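Local coordinates for hypothetical protein TT0907 (Thermus thermophilus, PDB 1WDI) that probably transfers and isomerises the ribose of S-adenosylmethionine onto preQ1-modified tRNA, forming epoxyqueuosine in queuosine biosynthesis, at residues E22-A27 against H188-L193. Residues are numbered along the deposited sequence; the frame is centred on the assembly and turned at random.
Sequences EPRDMA and HFTPEL
D25 meets T190 exactly where helix 191-199 starts, and T190 is that helix's N-cap: its OG1 accepts from L193 N at 3.1 Å in a nearly straight bond (166°). T190 OG1 in turn donates to D25 OD2 at 3.1 Å, coming from above the carboxylate plane. The two side chains cross at about a right angle, and T190 CG2 packs against D25 CG at 3.8 Å. A chi1 of 55° tucks T190 OG1 in between its own N and C, where it can serve both partners. A valine here would probably leave L193 N without its cap and D25 OD2 without this donor.

R24 grips the backbone just ahead of the cap. R24 NH2 donates to F189 O at 3.1 Å, in the carbonyl plane and on a lone pair, while NE adds a weak bond to the same oxygen. T190 CG2 lies over one guanidinium face, displaced from its middle. Together the R24 and D25 bonds tie the 3-10 turn before strand 28-32 to the start of helix 191-199. The F189 side chain points away from 22-27, its ring edge-to-face with F60 and F298.

At the other end, H188 NE2 is hydrogen-bonded to N300 OD1, while one water bridges H188 ND1 and R24 O, 2.7 Å from each.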
ATOM      1  N   GLU A  22     -15.193 -11.845   8.291  1.00 33.44           N
ATOM      2  CA  GLU A  22     -14.813 -13.132   7.714  1.00 33.67           C
ATOM      3  C   GLU A  22     -16.066 -13.782   7.139  1.00 32.46           C
ATOM      4  O   GLU A  22     -17.080 -13.878   7.824  1.00 33.10           O
ATOM      5  CB  GLU A  22     -14.226 -14.058   8.786  1.00 36.50           C
ATOM      6  CG  GLU A  22     -12.840 -13.685   9.290  1.00 39.69           C
ATOM      7  CD  GLU A  22     -11.780 -13.779   8.209  1.00 41.98           C
ATOM      8  OE1 GLU A  22     -11.834 -14.730   7.396  1.00 42.78           O
ATOM      9  OE2 GLU A  22     -10.886 -12.907   8.180  1.00 43.09           O
ATOM     10  N   PRO A  23     -16.021 -14.213   5.865  1.00 31.45           N
ATOM     11  CA  PRO A  23     -14.861 -14.105   4.973  1.00 29.63           C
ATOM     12  C   PRO A  23     -14.591 -12.629   4.701  1.00 28.37           C
ATOM     13  O   PRO A  23     -15.475 -11.789   4.890  1.00 26.40           O
ATOM     14  CB  PRO A  23     -15.313 -14.854   3.724  1.00 30.17           C
ATOM     15  CG  PRO A  23     -16.296 -15.853   4.265  1.00 32.24           C
ATOM     16  CD  PRO A  23     -17.082 -15.014   5.236  1.00 32.09           C
ATOM     17  N   ARG A  24     -13.380 -12.318   4.251  1.00 26.44           N
ATOM     18  CA  ARG A  24     -13.004 -10.935   3.999  1.00 27.12           C
ATOM     19  C   ARG A  24     -13.847 -10.238   2.935  1.00 26.44           C
ATOM     20  O   ARG A  24     -14.090  -9.034   3.033  1.00 26.15           O
ATOM     21  CB  ARG A  24     -11.515 -10.856   3.634  1.00 26.20           C
ATOM     22  CG  ARG A  24     -10.595 -11.412   4.729  1.00 30.66           C
ATOM     23  CD  ARG A  24      -9.120 -11.125   4.455  1.00 33.26           C
ATOM     24  NE  ARG A  24      -8.625 -11.776   3.242  1.00 36.54           N
ATOM     25  CZ  ARG A  24      -8.321 -13.068   3.148  1.00 39.01           C
ATOM     26  NH1 ARG A  24      -8.455 -13.866   4.199  1.00 41.29           N
ATOM     27  NH2 ARG A  24      -7.881 -13.565   2.000  1.00 39.36           N
ATOM     28  N   ASP A  25     -14.297 -10.984   1.929  1.00 23.87           N
ATOM     29  CA  ASP A  25     -15.095 -10.392   0.865  1.00 24.33           C
ATOM     30  C   ASP A  25     -16.567 -10.198   1.221  1.00 24.27           C
ATOM     31  O   ASP A  25     -17.391  -9.928   0.347  1.00 22.53           O
ATOM     32  CB  ASP A  25     -14.970 -11.202  -0.432  1.00 24.41           C
ATOM     33  CG  ASP A  25     -15.438 -12.640  -0.278  1.00 25.97           C
ATOM     34  OD1 ASP A  25     -15.888 -13.019   0.821  1.00 22.18           O
ATOM     35  OD2 ASP A  25     -15.349 -13.392  -1.270  1.00 29.19           O
ATOM     36  N   MET A  26     -16.899 -10.341   2.502  1.00 24.16           N
ATOM     37  CA  MET A  26     -18.270 -10.122   2.942  1.00 24.00           C
ATOM     38  C   MET A  26     -18.362  -8.699   3.488  1.00 21.55           C
ATOM     39  O   MET A  26     -19.428  -8.239   3.894  1.00 21.19           O
ATOM     40  CB  MET A  26     -18.693 -11.146   3.998  1.00 26.74           C
ATOM     41  CG  MET A  26     -19.134 -12.494   3.413  1.00 31.48           C
ATOM     42  SD  MET A  26     -20.542 -12.377   2.260  1.00 37.58           S
ATOM     43  CE  MET A  26     -21.926 -12.204   3.426  1.00 34.78           C
ATOM     44  N   ALA A  27     -17.228  -8.004   3.492  1.00 19.59           N
ATOM     45  CA  ALA A  27     -17.201  -6.611   3.924  1.00 17.32           C
ATOM     46  C   ALA A  27     -18.123  -5.866   2.958  1.00 19.03           C
ATOM     47  O   ALA A  27     -18.262  -6.259   1.800  1.00 18.88           O
ATOM     48  CB  ALA A  27     -15.787  -6.057   3.820  1.00 18.67           C
ATOM     49  N   HIS A 188      -9.353  -7.149   1.363  1.00 26.71           N
ATOM     50  CA  HIS A 188     -10.749  -7.535   1.137  1.00 24.20           C
ATOM     51  C   HIS A 188     -10.945  -8.698   0.176  1.00 23.08           C
ATOM     52  O   HIS A 188     -11.995  -9.345   0.186  1.00 21.80           O
ATOM     53  CB  HIS A 188     -11.540  -6.332   0.627  1.00 22.78           C
ATOM     54  CG  HIS A 188     -11.543  -5.171   1.571  1.00 23.76           C
ATOM     55  ND1 HIS A 188     -12.123  -5.230   2.820  1.00 24.62           N
ATOM     56  CD2 HIS A 188     -11.040  -3.919   1.449  1.00 23.29           C
ATOM     57  CE1 HIS A 188     -11.982  -4.063   3.423  1.00 25.22           C
ATOM     58  NE2 HIS A 188     -11.328  -3.250   2.614  1.00 21.76           N
ATOM     59  N   PHE A 189      -9.943  -8.956  -0.659  1.00 23.19           N
ATOM     60  CA  PHE A 189     -10.030 -10.033  -1.631  1.00 23.83           C
ATOM     61  C   PHE A 189      -9.690 -11.400  -1.046  1.00 25.61           C
ATOM     62  O   PHE A 189      -8.855 -11.522  -0.154  1.00 28.84           O
ATOM     63  CB  PHE A 189      -9.113  -9.761  -2.832  1.00 22.80           C
ATOM     64  CG  PHE A 189      -9.552  -8.603  -3.688  1.00 20.00           C
ATOM     65  CD1 PHE A 189      -9.465  -7.295  -3.215  1.00 20.62           C
ATOM     66  CD2 PHE A 189     -10.052  -8.820  -4.970  1.00 19.03           C
ATOM     67  CE1 PHE A 189      -9.868  -6.219  -4.008  1.00 21.27           C
ATOM     68  CE2 PHE A 189     -10.457  -7.757  -5.770  1.00 20.99           C
ATOM     69  CZ  PHE A 189     -10.364  -6.445  -5.287  1.00 19.78           C
ATOM     70  N   THR A 190     -10.351 -12.424  -1.567  1.00 24.71           N
ATOM     71  CA  THR A 190     -10.132 -13.796  -1.140  1.00 23.22           C
ATOM     72  C   THR A 190      -9.738 -14.576  -2.383  1.00 24.00           C
ATOM     73  O   THR A 190      -9.942 -14.109  -3.504  1.00 23.24           O
ATOM     74  CB  THR A 190     -11.422 -14.436  -0.610  1.00 23.57           C
ATOM     75  OG1 THR A 190     -12.433 -14.330  -1.619  1.00 22.73           O
ATOM     76  CG2 THR A 190     -11.899 -13.744   0.671  1.00 22.22           C
ATOM     77  N   PRO A 191      -9.166 -15.774  -2.202  1.00 24.91           N
ATOM     78  CA  PRO A 191      -8.778 -16.571  -3.367  1.00 25.39           C
ATOM     79  C   PRO A 191      -9.999 -16.822  -4.254  1.00 25.33           C
ATOM     80  O   PRO A 191      -9.891 -16.851  -5.479  1.00 26.86           O
ATOM     81  CB  PRO A 191      -8.235 -17.854  -2.734  1.00 27.00           C
ATOM     82  CG  PRO A 191      -7.615 -17.349  -1.467  1.00 26.14           C
ATOM     83  CD  PRO A 191      -8.675 -16.391  -0.955  1.00 24.81           C
ATOM     84  N   GLU A 192     -11.160 -16.991  -3.623  1.00 26.55           N
ATOM     85  CA  GLU A 192     -12.411 -17.230  -4.346  1.00 27.16           C
ATOM     86  C   GLU A 192     -12.780 -16.042  -5.233  1.00 24.78           C
ATOM     87  O   GLU A 192     -13.092 -16.203  -6.410  1.00 24.33           O
ATOM     88  CB  GLU A 192     -13.566 -17.481  -3.370  1.00 29.62           C
ATOM     89  CG  GLU A 192     -13.489 -18.766  -2.550  1.00 37.23           C
ATOM     90  CD  GLU A 192     -12.386 -18.750  -1.510  1.00 40.27           C
ATOM     91  OE1 GLU A 192     -12.143 -17.681  -0.908  1.00 39.10           O
ATOM     92  OE2 GLU A 192     -11.771 -19.816  -1.284  1.00 42.87           O
ATOM     93  N   LEU A 193     -12.757 -14.845  -4.656  1.00 24.96           N
ATOM     94  CA  LEU A 193     -13.090 -13.643  -5.412  1.00 24.37           C
ATOM     95  C   LEU A 193     -12.128 -13.481  -6.577  1.00 22.18           C
ATOM     96  O   LEU A 193     -12.536 -13.179  -7.697  1.00 21.90           O
ATOM     97  CB  LEU A 193     -13.023 -12.407  -4.510  1.00 23.97           C
ATOM     98  CG  LEU A 193     -13.205 -11.054  -5.202  1.00 24.01           C
ATOM     99  CD1 LEU A 193     -14.469 -11.076  -6.057  1.00 21.48           C
ATOM    100  CD2 LEU A 193     -13.275  -9.951  -4.142  1.00 23.58           C
TER
HETATM  101  O   HOH W   1     -12.736  -7.289   4.521  1.00 32.25           O